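Local coordinates for protein ACDH-11, isoform b (Caenorhabditis elegans, PDB 4Y9J) that belongs to the acyl-CoA dehydrogenase family of flavoproteins and binds flavin-adenine dinucleotide at sites to which two subunits contribute, at residues I317-A322 with Q440-W445; L324-R329 with L436-V441; R341-F344 with K350-L353. All blocks are in the same frame, centred on the assembly; numbering follows the deposited sequence.

Contact 1: residues I317-A322 with Q440-W445; sequences IHNAVA and QVTPIW. With UCC (S-{(3S,5R,9R)-1-[(2R,3S,4R,5R)-5-(6-amino-9H-purin-9-yl)-4-hydroxy-3-(phosphonooxy)tetrahydrofuran-2-yl]-3,5,9-trihydroxy-8,8-dimethyl-3,5-dioxido-10,14-dioxo-2,4,6-trioxa-11,15-diaza-3lambda~5~,5lambda~5~-diphosphaheptadecan-17-yl} undecanethioate), chain F.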
loop_
_atom_site.group_PDB
_atom_site.type_symbol
_atom_site.label_atom_id
_atom_site.label_comp_id
_atom_site.label_asym_id
_atom_site.label_seq_id
_atom_site.Cartn_x
_atom_site.Cartn_y
_atom_site.Cartn_z
ATOM N N ILE B 317 34.410 11.984 1.361
ATOM C CA ILE B 317 34.950 11.511 0.047
ATOM C C ILE B 317 33.960 10.512 -0.688
ATOM O O ILE B 317 33.734 10.574 -1.911
ATOM C CB ILE B 317 36.299 10.852 0.215
ATOM C CG1 ILE B 317 37.326 11.912 0.719
ATOM C CG2 ILE B 317 36.761 10.158 -1.064
ATOM C CD1 ILE B 317 38.734 11.436 0.764
ATOM N N HIS B 318 33.461 9.543 0.059
ATOM C CA HIS B 318 32.427 8.638 -0.458
ATOM C C HIS B 318 31.225 9.444 -0.951
ATOM O O HIS B 318 30.598 9.088 -1.944
ATOM C CB HIS B 318 31.939 7.674 0.615
ATOM C CG HIS B 318 32.755 6.433 0.785
ATOM N ND1 HIS B 318 34.002 6.401 1.377
ATOM C CD2 HIS B 318 32.460 5.152 0.505
ATOM C CE1 HIS B 318 34.434 5.161 1.443
ATOM N NE2 HIS B 318 33.521 4.394 0.906
ATOM N N ASN B 319 30.853 10.487 -0.227
ATOM C CA ASN B 319 29.675 11.268 -0.642
ATOM C C ASN B 319 29.976 11.963 -1.979
ATOM O O ASN B 319 29.117 12.042 -2.828
ATOM C CB ASN B 319 29.299 12.285 0.424
ATOM C CG ASN B 319 28.000 12.962 0.137
ATOM O OD1 ASN B 319 26.922 12.423 0.381
ATOM N ND2 ASN B 319 28.090 14.163 -0.422
ATOM N N ALA B 320 31.195 12.438 -2.172
ATOM C CA ALA B 320 31.561 13.017 -3.440
ATOM C C ALA B 320 31.525 12.022 -4.586
ATOM O O ALA B 320 31.165 12.351 -5.717
ATOM C CB ALA B 320 32.933 13.682 -3.341
ATOM N N VAL B 321 31.978 10.805 -4.282
ATOM C CA VAL B 321 31.885 9.666 -5.201
ATOM C C VAL B 321 30.423 9.478 -5.680
ATOM O O VAL B 321 30.186 9.295 -6.863
ATOM C CB VAL B 321 32.387 8.375 -4.590
ATOM C CG1 VAL B 321 32.029 7.195 -5.486
ATOM C CG2 VAL B 321 33.877 8.399 -4.384
ATOM N N ALA B 322 29.489 9.559 -4.750
ATOM C CA ALA B 322 28.074 9.387 -5.025
ATOM C C ALA B 322 27.549 10.539 -5.890
ATOM O O ALA B 322 26.892 10.283 -6.879
ATOM C CB ALA B 322 27.305 9.349 -3.745
ATOM N N GLN B 440 19.914 14.368 -4.513
ATOM C CA GLN B 440 19.536 15.417 -3.586
ATOM C C GLN B 440 19.959 15.156 -2.131
ATOM O O GLN B 440 20.034 16.088 -1.339
ATOM C CB GLN B 440 18.037 15.750 -3.743
ATOM C CG GLN B 440 17.449 16.744 -2.778
ATOM C CD GLN B 440 18.045 18.149 -2.970
ATOM O OE1 GLN B 440 19.040 18.525 -2.271
ATOM N NE2 GLN B 440 17.561 18.851 -3.913
ATOM N N VAL B 441 20.217 13.899 -1.747
ATOM C CA VAL B 441 20.771 13.689 -0.413
ATOM C C VAL B 441 22.219 14.293 -0.242
ATOM O O VAL B 441 22.629 14.690 0.851
ATOM C CB VAL B 441 20.775 12.207 -0.008
ATOM C CG1 VAL B 441 21.970 11.455 -0.533
ATOM C CG2 VAL B 441 20.677 12.136 1.521
ATOM N N THR B 442 22.930 14.306 -1.353
ATOM C CA THR B 442 24.395 14.512 -1.325
ATOM C C THR B 442 24.843 15.926 -0.849
ATOM O O THR B 442 25.857 15.997 -0.198
ATOM C CB THR B 442 25.124 14.058 -2.594
ATOM O OG1 THR B 442 24.820 14.868 -3.742
ATOM C CG2 THR B 442 24.850 12.635 -2.929
ATOM N N PRO B 443 24.099 17.000 -1.143
ATOM C CA PRO B 443 24.490 18.282 -0.515
ATOM C C PRO B 443 24.008 18.484 0.884
ATOM O O PRO B 443 24.350 19.545 1.463
ATOM C CB PRO B 443 23.836 19.331 -1.449
ATOM C CG PRO B 443 22.598 18.591 -1.900
ATOM C CD PRO B 443 23.082 17.232 -2.208
ATOM N N ILE B 444 23.279 17.506 1.463
ATOM C CA ILE B 444 22.629 17.684 2.773
ATOM C C ILE B 444 23.357 16.930 3.887
ATOM O O ILE B 444 23.809 17.529 4.913
ATOM C CB ILE B 444 21.141 17.346 2.713
ATOM C CG1 ILE B 444 20.415 18.330 1.767
ATOM C CG2 ILE B 444 20.518 17.443 4.109
ATOM C CD1 ILE B 444 18.952 17.958 1.493
ATOM N N TRP B 445 23.497 15.641 3.708
ATOM C CA TRP B 445 24.101 14.859 4.763
ATOM C C TRP B 445 25.614 14.892 4.747
ATOM O O TRP B 445 26.205 15.311 3.777
ATOM C CB TRP B 445 23.549 13.426 4.779
ATOM C CG TRP B 445 23.869 12.481 3.646
ATOM C CD1 TRP B 445 24.766 12.634 2.598
ATOM C CD2 TRP B 445 23.323 11.180 3.517
ATOM N NE1 TRP B 445 24.723 11.556 1.813
ATOM C CE2 TRP B 445 23.890 10.610 2.374
ATOM C CE3 TRP B 445 22.391 10.426 4.295
ATOM C CZ2 TRP B 445 23.550 9.300 1.944
ATOM C CZ3 TRP B 445 22.064 9.145 3.877
ATOM C CH2 TRP B 445 22.606 8.617 2.680
HETATM O OA1 UCC F . 24.878 12.476 7.811
HETATM C CA1 UCC F . 25.367 11.393 8.316
HETATM C CA2 UCC F . 25.312 9.966 7.759
HETATM C CA3 UCC F . 24.960 9.743 6.321
HETATM C CA4 UCC F . 25.850 8.633 5.668
HETATM C CA5 UCC F . 26.778 9.272 4.626
HETATM C CA6 UCC F . 26.860 8.448 3.389
HETATM C CA7 UCC F . 27.779 9.075 2.353
HETATM C CA8 UCC F . 27.772 7.951 1.396
HETATM C CA9 UCC F . 27.581 8.179 -0.004
HETATM C C10 UCC F . 26.340 7.619 -0.538
HETATM C C11 UCC F . 25.616 8.875 -0.999
HETATM S S UCC F . 26.168 11.281 9.780
HETATM C CP1 UCC F . 26.212 12.941 10.556
HETATM C CP2 UCC F . 26.951 13.989 9.782
HETATM N NP1 UCC F . 27.199 15.209 10.577
HETATM C CP3 UCC F . 28.092 16.079 10.101
HETATM O OP1 UCC F . 28.626 15.992 8.996
HETATM C CP4 UCC F . 28.508 17.202 11.030
HETATM C CP5 UCC F . 28.359 18.544 10.298
HETATM N NP2 UCC F . 28.965 19.498 11.218
HETATM C CP6 UCC F . 30.272 19.746 11.296
HETATM O OP2 UCC F . 31.094 19.276 10.522
HETATM C CP8 UCC F . 30.659 20.765 12.349
HETATM O OP3 UCC F . 31.617 21.698 11.765
HETATM C CPB UCC F . 31.412 20.241 13.549
HETATM C CP7 UCC F . 32.542 19.222 13.338
HETATM C CP9 UCC F . 30.398 19.123 14.050
HETATM C CPA UCC F . 31.267 21.107 14.820
HETATM O O7 UCC F . 31.974 20.477 15.918
HETATM P P2 UCC F . 32.443 21.363 17.192
HETATM O O21 UCC F . 33.102 20.471 18.231
HETATM O O22 UCC F . 31.287 22.328 17.490
HETATM O O6 UCC F . 33.547 22.306 16.459
HETATM P P1 UCC F . 35.113 22.409 16.734
HETATM O O11 UCC F . 35.439 22.839 18.157
HETATM O O12 UCC F . 35.587 23.248 15.586
HETATM O "O5'" UCC F . 35.551 20.818 16.489
HETATM C "C5'" UCC F . 36.150 20.056 17.565
HETATM C "C4'" UCC F . 37.482 19.412 17.134
HETATM C "C3'" UCC F . 38.504 20.468 16.722
HETATM O "O3'" UCC F . 39.749 19.911 17.059
HETATM P P3 UCC F . 40.689 20.546 18.159
HETATM O O33 UCC F . 41.819 19.543 18.225
HETATM O O32 UCC F . 39.889 20.455 19.438
HETATM O O31 UCC F . 41.011 21.959 17.610
HETATM C "C2'" UCC F . 38.406 20.581 15.207
HETATM O "O2'" UCC F . 39.629 20.878 14.537
HETATM O "O4'" UCC F . 37.269 18.583 15.972
HETATM C "C1'" UCC F . 38.040 19.122 14.905
HETATM N N9 UCC F . 37.367 18.886 13.620
HETATM C C4 UCC F . 37.980 18.289 12.604
HETATM N N3 UCC F . 39.187 17.705 12.412
HETATM C C8 UCC F . 36.121 19.285 13.273
HETATM N N7 UCC F . 35.884 18.899 12.005
HETATM C C5 UCC F . 36.985 18.270 11.534
HETATM C C6 UCC F . 37.378 17.570 10.282
HETATM N N6 UCC F . 36.497 17.516 9.251
HETATM N N1 UCC F . 38.652 17.070 10.196
HETATM C C2 UCC F . 39.512 17.145 11.233
#
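With CG anti to the backbone N (chi1 -172°), Asn319 holds its amide out from helix 304-338 toward Thr442, while Trp445, with CG between backbone N and carbonyl carbon (chi1 68°), folds its indole back toward the same amide. Both ends of the amide are used. ND2 gives a moderately bent hydrogen bond to Thr442 O at 2.9 Å, somewhat out of the amide plane, and OD1 meets Trp445 NE1 at 2.8 Å. This second bond is weak, because the N-H points well off the oxygen although OD1 lies at the ring edge, near its plane; amide and indole planes are 70° apart. Beside this link, Thr442 CG2 touches Ala322 CB at 4.2 Å, and Thr442 OG1 is bonded to Ala439 O and Ser323 OG. The indole itself is sandwiched: Val441 CG2 sits 3.4 Å above the centre of one face, and CA3 of the bound UCC lies 3.3 Å above the opposite face, toward the rim. Farther along the same ligand chain, UCC C11 comes to 3.3 Å from Ala322 CB. Thr442 O accepts from both the Asn319 amide and Lys403 NZ of helix 389-419. Donating at one end and accepting at the other probably sets which way round the amide lies, although the bond to the indole is weak, and links loop to helix; Asn319, Ala322 and Trp445 line the UCC pocket, Trp445 also touching FAD, and the ring face and Ala322 offer the ligand chain a hydrocarbon surface.

Contact 2: residues L324-R329 with L436-V441; sequences LGYMRR and LRDAQV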
loop_
_atom_site.group_PDB
_atom_site.type_symbol
_atom_site.label_atom_id
_atom_site.label_comp_id
_atom_site.label_asym_id
_atom_site.label_seq_id
_atom_site.Cartn_x
_atom_site.Cartn_y
_atom_site.Cartn_z
ATOM N N LEU B 324 29.200 12.388 -7.971
ATOM C CA LEU B 324 29.805 12.249 -9.266
ATOM C C LEU B 324 29.254 11.030 -9.991
ATOM O O LEU B 324 29.123 11.061 -11.220
ATOM C CB LEU B 324 31.331 12.178 -9.148
ATOM C CG LEU B 324 31.933 13.556 -8.800
ATOM C CD1 LEU B 324 33.318 13.452 -8.259
ATOM C CD2 LEU B 324 31.890 14.478 -9.996
ATOM N N GLY B 325 28.962 9.985 -9.235
ATOM C CA GLY B 325 28.318 8.799 -9.780
ATOM C C GLY B 325 26.945 9.099 -10.441
ATOM O O GLY B 325 26.698 8.659 -11.596
ATOM N N TYR B 326 26.156 9.920 -9.783
ATOM C CA TYR B 326 24.841 10.334 -10.321
ATOM C C TYR B 326 24.984 11.240 -11.549
ATOM O O TYR B 326 24.239 11.087 -12.532
ATOM C CB TYR B 326 24.001 11.017 -9.257
ATOM C CG TYR B 326 23.613 10.081 -8.130
ATOM C CD1 TYR B 326 22.982 8.901 -8.388
ATOM C CD2 TYR B 326 23.881 10.386 -6.799
ATOM C CE1 TYR B 326 22.627 8.033 -7.368
ATOM C CE2 TYR B 326 23.504 9.534 -5.774
ATOM C CZ TYR B 326 22.887 8.353 -6.075
ATOM O OH TYR B 326 22.559 7.403 -5.130
ATOM N N MET B 327 25.946 12.159 -11.485
ATOM C CA MET B 327 26.244 13.043 -12.612
ATOM C C MET B 327 26.688 12.244 -13.837
ATOM O O MET B 327 26.135 12.367 -14.941
ATOM C CB MET B 327 27.274 14.076 -12.204
ATOM C CG MET B 327 26.795 15.020 -11.116
ATOM S SD MET B 327 28.071 15.911 -10.134
ATOM C CE MET B 327 28.849 16.726 -11.432
ATOM N N ARG B 328 27.651 11.364 -13.657
ATOM C CA ARG B 328 28.112 10.520 -14.764
ATOM C C ARG B 328 27.001 9.598 -15.248
ATOM O O ARG B 328 26.860 9.396 -16.469
ATOM C CB ARG B 328 29.325 9.719 -14.341
ATOM C CG ARG B 328 29.759 8.583 -15.308
ATOM C CD ARG B 328 30.116 9.051 -16.688
ATOM N NE ARG B 328 31.203 10.040 -16.627
ATOM C CZ ARG B 328 31.316 11.137 -17.354
ATOM N NH1 ARG B 328 30.376 11.453 -18.248
ATOM N NH2 ARG B 328 32.392 11.934 -17.198
ATOM N N ARG B 329 26.242 9.005 -14.339
ATOM C CA ARG B 329 25.196 8.077 -14.758
ATOM C C ARG B 329 24.141 8.775 -15.696
ATOM O O ARG B 329 23.812 8.269 -16.756
ATOM C CB ARG B 329 24.529 7.388 -13.548
ATOM C CG ARG B 329 23.365 6.480 -13.892
ATOM C CD ARG B 329 23.809 5.353 -14.814
ATOM N NE ARG B 329 24.797 4.435 -14.189
ATOM C CZ ARG B 329 24.480 3.372 -13.445
ATOM N NH1 ARG B 329 23.219 3.118 -13.119
ATOM N NH2 ARG B 329 25.450 2.605 -12.950
ATOM N N LEU B 436 17.704 11.566 -9.511
ATOM C CA LEU B 436 17.555 12.944 -9.018
ATOM C C LEU B 436 17.240 12.976 -7.499
ATOM O O LEU B 436 17.869 13.731 -6.719
ATOM C CB LEU B 436 16.432 13.665 -9.743
ATOM C CG LEU B 436 16.164 15.088 -9.347
ATOM C CD1 LEU B 436 17.292 16.018 -9.722
ATOM C CD2 LEU B 436 14.880 15.543 -9.984
ATOM N N ARG B 437 16.267 12.153 -7.078
ATOM C CA ARG B 437 15.829 12.105 -5.682
ATOM C C ARG B 437 17.039 11.726 -4.757
ATOM O O ARG B 437 17.239 12.316 -3.681
ATOM C CB ARG B 437 14.646 11.149 -5.542
ATOM C CG ARG B 437 13.369 11.690 -6.260
ATOM C CD ARG B 437 12.170 10.888 -5.854
ATOM N NE ARG B 437 12.177 9.573 -6.424
ATOM C CZ ARG B 437 12.595 8.467 -5.859
ATOM N NH1 ARG B 437 13.019 8.439 -4.602
ATOM N NH2 ARG B 437 12.486 7.338 -6.557
ATOM N N ASP B 438 17.780 10.720 -5.171
ATOM C CA ASP B 438 18.975 10.253 -4.490
ATOM C C ASP B 438 20.153 11.265 -4.497
ATOM O O ASP B 438 20.763 11.518 -3.461
ATOM C CB ASP B 438 19.393 8.857 -4.980
ATOM C CG ASP B 438 18.335 7.715 -4.601
ATOM O OD1 ASP B 438 17.244 7.974 -3.969
ATOM O OD2 ASP B 438 18.608 6.488 -4.922
ATOM N N ALA B 439 20.411 11.883 -5.649
ATOM C CA ALA B 439 21.453 12.899 -5.764
ATOM C C ALA B 439 21.187 14.072 -4.800
ATOM O O ALA B 439 22.124 14.680 -4.306
ATOM C CB ALA B 439 21.526 13.426 -7.205
ATOM N N GLN B 440 19.914 14.368 -4.513
ATOM C CA GLN B 440 19.536 15.417 -3.586
ATOM C C GLN B 440 19.959 15.156 -2.131
ATOM O O GLN B 440 20.034 16.088 -1.339
ATOM C CB GLN B 440 18.037 15.750 -3.743
ATOM C CG GLN B 440 17.449 16.744 -2.778
ATOM C CD GLN B 440 18.045 18.149 -2.970
ATOM O OE1 GLN B 440 19.040 18.525 -2.271
ATOM N NE2 GLN B 440 17.561 18.851 -3.913
ATOM N N VAL B 441 20.217 13.899 -1.747
ATOM C CA VAL B 441 20.771 13.689 -0.413
ATOM C C VAL B 441 22.219 14.293 -0.242
ATOM O O VAL B 441 22.629 14.690 0.851
ATOM C CB VAL B 441 20.775 12.207 -0.008
ATOM C CG1 VAL B 441 21.970 11.455 -0.533
ATOM C CG2 VAL B 441 20.677 12.136 1.521
HETATM O O HOH W 1 20.760 5.673 -6.100
#
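Tyr326 lays one face of its ring over the backbone of Ala439, with Ala439 N 3.8 Å above the ring plane and displaced toward the rim. Ring atom CD2 is 3.6 Å from Ala439 CA and 3.9 Å from Ala439 CB. The backbones come to 6.2 Å between Tyr326 CA and Ala439 CA, consistent with the small alanine side chain at this point. Tyr326 CG stands anti to its carbonyl carbon (chi1 -66°), which sends the ring across to the short helix and its hydroxyl past Asp438 CB, 3.5 Å from OH. The phenol and the carboxylate do not bond directly. A water at the ring edge, in its plane, joins them: it lies 2.7 Å from Tyr326 OH and donates to Asp438 OD2 at 2.6 Å. The carboxylate has further partners: OD1 accepts from the backbone Thr280 N and OD2 also from Gln282 NE2, which probably limits its rotation. Leu435 and Leu141 add apolar packing against the tyrosine. This is close helix-to-helix packing of an aromatic over an alanine, joining helices 304-338 and 432-439 within the largely helical C-terminal domain of the acyl-CoA dehydrogenase fold.

Contact 3: residues R341-F344 with K350-L353; sequences RVVF and KWPL. With FAD (flavin-adenine dinucleotide), chain C.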
loop_
_atom_site.group_PDB
_atom_site.type_symbol
_atom_site.label_atom_id
_atom_site.label_comp_id
_atom_site.label_asym_id
_atom_site.label_seq_id
_atom_site.Cartn_x
_atom_site.Cartn_y
_atom_site.Cartn_z
ATOM N N ARG B 341 16.473 8.534 -29.850
ATOM C CA ARG B 341 15.217 9.306 -29.785
ATOM C C ARG B 341 15.209 10.270 -30.948
ATOM O O ARG B 341 16.043 11.137 -30.984
ATOM C CB ARG B 341 15.118 10.070 -28.464
ATOM C CG ARG B 341 13.809 10.828 -28.247
ATOM C CD ARG B 341 12.527 9.993 -28.436
ATOM N NE ARG B 341 11.303 10.788 -28.137
ATOM C CZ ARG B 341 10.015 10.353 -28.207
ATOM N NH1 ARG B 341 9.688 9.102 -28.521
ATOM N NH2 ARG B 341 9.006 11.207 -27.921
ATOM N N VAL B 342 14.244 10.111 -31.858
ATOM C CA VAL B 342 14.057 11.015 -33.007
ATOM C C VAL B 342 13.179 12.163 -32.609
ATOM O O VAL B 342 12.071 11.968 -32.053
ATOM C CB VAL B 342 13.401 10.313 -34.195
ATOM C CG1 VAL B 342 13.263 11.283 -35.370
ATOM C CG2 VAL B 342 14.235 9.093 -34.597
ATOM N N VAL B 343 13.686 13.355 -32.878
ATOM C CA VAL B 343 12.948 14.583 -32.691
ATOM C C VAL B 343 13.205 15.493 -33.917
ATOM O O VAL B 343 14.343 15.795 -34.296
ATOM C CB VAL B 343 13.298 15.307 -31.382
ATOM C CG1 VAL B 343 13.027 14.392 -30.164
ATOM C CG2 VAL B 343 14.730 15.850 -31.449
ATOM N N PHE B 344 12.091 15.837 -34.559
ATOM C CA PHE B 344 12.061 16.709 -35.724
ATOM C C PHE B 344 12.918 16.100 -36.802
ATOM O O PHE B 344 13.690 16.790 -37.443
ATOM C CB PHE B 344 12.479 18.140 -35.374
ATOM C CG PHE B 344 11.492 18.851 -34.491
ATOM C CD1 PHE B 344 10.399 19.538 -35.047
ATOM C CD2 PHE B 344 11.637 18.838 -33.108
ATOM C CE1 PHE B 344 9.474 20.204 -34.226
ATOM C CE2 PHE B 344 10.722 19.503 -32.279
ATOM C CZ PHE B 344 9.635 20.178 -32.841
ATOM N N LYS B 350 22.086 14.546 -33.085
ATOM C CA LYS B 350 22.448 15.324 -34.261
ATOM C C LYS B 350 22.139 16.825 -34.097
ATOM O O LYS B 350 22.470 17.650 -34.973
ATOM C CB LYS B 350 21.733 14.778 -35.538
ATOM C CG LYS B 350 21.979 13.297 -35.853
ATOM C CD LYS B 350 23.423 13.089 -36.209
ATOM C CE LYS B 350 23.972 11.754 -35.757
ATOM N NZ LYS B 350 23.407 10.636 -36.547
ATOM N N TRP B 351 21.468 17.185 -33.014
ATOM C CA TRP B 351 21.053 18.560 -32.851
ATOM C C TRP B 351 22.087 19.325 -32.009
ATOM O O TRP B 351 22.290 19.026 -30.831
ATOM C CB TRP B 351 19.644 18.624 -32.235
ATOM C CG TRP B 351 18.564 18.194 -33.188
ATOM C CD1 TRP B 351 17.746 17.121 -33.081
ATOM C CD2 TRP B 351 18.206 18.853 -34.398
ATOM N NE1 TRP B 351 16.906 17.042 -34.175
ATOM C CE2 TRP B 351 17.155 18.114 -34.984
ATOM C CE3 TRP B 351 18.667 20.012 -35.041
ATOM C CZ2 TRP B 351 16.565 18.488 -36.177
ATOM C CZ3 TRP B 351 18.091 20.373 -36.201
ATOM C CH2 TRP B 351 17.047 19.617 -36.778
ATOM N N PRO B 352 22.677 20.380 -32.579
ATOM C CA PRO B 352 23.693 21.140 -31.883
ATOM C C PRO B 352 23.339 21.705 -30.489
ATOM O O PRO B 352 24.193 21.712 -29.591
ATOM C CB PRO B 352 23.957 22.291 -32.800
ATOM C CG PRO B 352 23.709 21.743 -34.155
ATOM C CD PRO B 352 22.541 20.787 -33.968
ATOM N N LEU B 353 22.106 22.149 -30.317
ATOM C CA LEU B 353 21.680 22.642 -29.003
ATOM C C LEU B 353 21.683 21.540 -27.943
ATOM O O LEU B 353 21.992 21.789 -26.771
ATOM C CB LEU B 353 20.277 23.266 -29.108
ATOM C CG LEU B 353 19.663 23.868 -27.847
ATOM C CD1 LEU B 353 20.487 24.951 -27.165
ATOM C CD2 LEU B 353 18.315 24.402 -28.296
HETATM P PA FAD C . 10.986 14.504 -26.292
HETATM O O1A FAD C . 10.692 15.572 -27.400
HETATM O O2A FAD C . 11.138 13.049 -26.763
HETATM O O5B FAD C . 12.417 14.755 -25.534
HETATM C C5B FAD C . 12.713 16.036 -25.031
HETATM C C4B FAD C . 14.193 16.205 -25.215
HETATM O O4B FAD C . 14.347 16.295 -26.650
HETATM C C3B FAD C . 14.632 17.509 -24.560
HETATM O O3B FAD C . 16.042 17.538 -24.226
HETATM C C2B FAD C . 14.313 18.514 -25.671
HETATM O O2B FAD C . 15.132 19.666 -25.615
HETATM C C1B FAD C . 14.789 17.675 -26.855
HETATM N N9A FAD C . 14.322 18.249 -28.127
HETATM C C8A FAD C . 13.081 18.047 -28.686
HETATM N N7A FAD C . 13.043 18.731 -29.902
HETATM C C5A FAD C . 14.287 19.347 -30.090
HETATM C C6A FAD C . 14.926 20.189 -31.117
HETATM N N6A FAD C . 14.164 20.484 -32.183
HETATM N N1A FAD C . 16.206 20.593 -30.947
HETATM C C2A FAD C . 16.958 20.295 -29.872
HETATM N N3A FAD C . 16.431 19.528 -28.886
HETATM C C4A FAD C . 15.141 19.045 -28.924
HETATM N N1 FAD C . 1.053 16.380 -22.899
HETATM C C2 FAD C . -0.203 16.601 -23.321
HETATM O O2 FAD C . -0.375 16.818 -24.515
HETATM N N3 FAD C . -1.233 16.672 -22.481
HETATM C C4 FAD C . -1.128 16.437 -21.187
HETATM O O4 FAD C . -2.094 16.433 -20.405
HETATM C C4X FAD C . 0.222 16.156 -20.626
HETATM N N5 FAD C . 0.447 15.843 -19.315
HETATM C C5X FAD C . 1.717 15.652 -18.830
HETATM C C6 FAD C . 1.973 15.365 -17.483
HETATM C C7 FAD C . 3.302 15.161 -17.049
HETATM C C7M FAD C . 3.572 14.909 -15.614
HETATM C C8 FAD C . 4.403 15.216 -18.014
HETATM C C8M FAD C . 5.850 14.993 -17.563
HETATM C C9 FAD C . 4.166 15.485 -19.349
HETATM C C9A FAD C . 2.863 15.693 -19.800
HETATM N N10 FAD C . 2.598 15.908 -21.122
HETATM C C10 FAD C . 1.310 16.148 -21.598
HETATM C "C1'" FAD C . 3.708 15.834 -22.066
HETATM C "C2'" FAD C . 4.679 16.972 -22.233
HETATM O "O2'" FAD C . 4.051 18.104 -22.888
HETATM C "C3'" FAD C . 5.855 16.311 -22.960
HETATM O "O3'" FAD C . 6.621 15.497 -22.064
HETATM C "C4'" FAD C . 6.764 17.420 -23.401
HETATM O "O4'" FAD C . 6.051 18.144 -24.432
HETATM C "C5'" FAD C . 8.104 16.809 -23.845
HETATM O "O5'" FAD C . 7.849 15.962 -24.975
HETATM P P FAD C . 8.366 14.399 -24.937
HETATM O O1P FAD C . 7.960 13.790 -23.613
HETATM O O2P FAD C . 7.843 13.752 -26.226
HETATM O O3P FAD C . 9.970 14.631 -24.987
#
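Phosphate oxygen O2A of FAD takes one good and one weak hydrogen bond from Arg341, two residues ahead of Val343, whose carbonyl takes the indole N-H of Trp351. Arg341 NE donates to FAD O2A at 2.7 Å; NH2 adds weak bonds to FAD O2A and O2P, thus spanning both phosphates. A bend at chi2 (52°) in an otherwise extended chain carries the guanidinium to them, and O2A lies at its edge, near its plane. Across the contact, Trp351 NE1 bonds to Val343 O at 2.9 Å, approaching the carbonyl from fairly straight ahead (C=O...N 157°) and slightly out of plane. Val343 CG2 adds an apolar touch on Trp351 CD1 at 3.7 Å, and Phe344 O sits at the indole edge, in its plane, 3.6 Å from Trp351 CZ2. These contacts hold the indole with one face toward the adenine, FAD N1A lying 4.0 Å above it near the rim. Phe344 turns its ring away from Trp351, bringing CD2 to 3.2 Å from FAD N6A. The adenine is thereby bordered by Val343, Phe344 and Trp351, while Thr191 and Gln188 of the second subunit also hydrogen-bond the cofactor. Strand 342-343 pairs antiparallel with strand 346-347 in a small hairpin after helix 304-338, and Trp351 is the N-cap residue of helix 352-383, so the bond ties the hairpin to the start of that helix.

In the fold
Helix 304-338 supplies the first segments of contacts 1 and 2, at 317-322 and then 324-329. Beyond its end the chain enters the hairpin, where contact 3 closes a short loop, five residues between its segments, at the start of helix 352-383. That loop is nested inside the long ones closed by contacts 1 and 2, which also take in helix 389-419. On its return the chain meets helix 304-338 first through 436-441, then through 440-445; these segments share Gln440 and Val441, and the two contacts lie 8 Å apart between centres. Contact 3, about 33 Å from contact 1 between centres, lies far out at a cofactor site. All three also touch the second subunit.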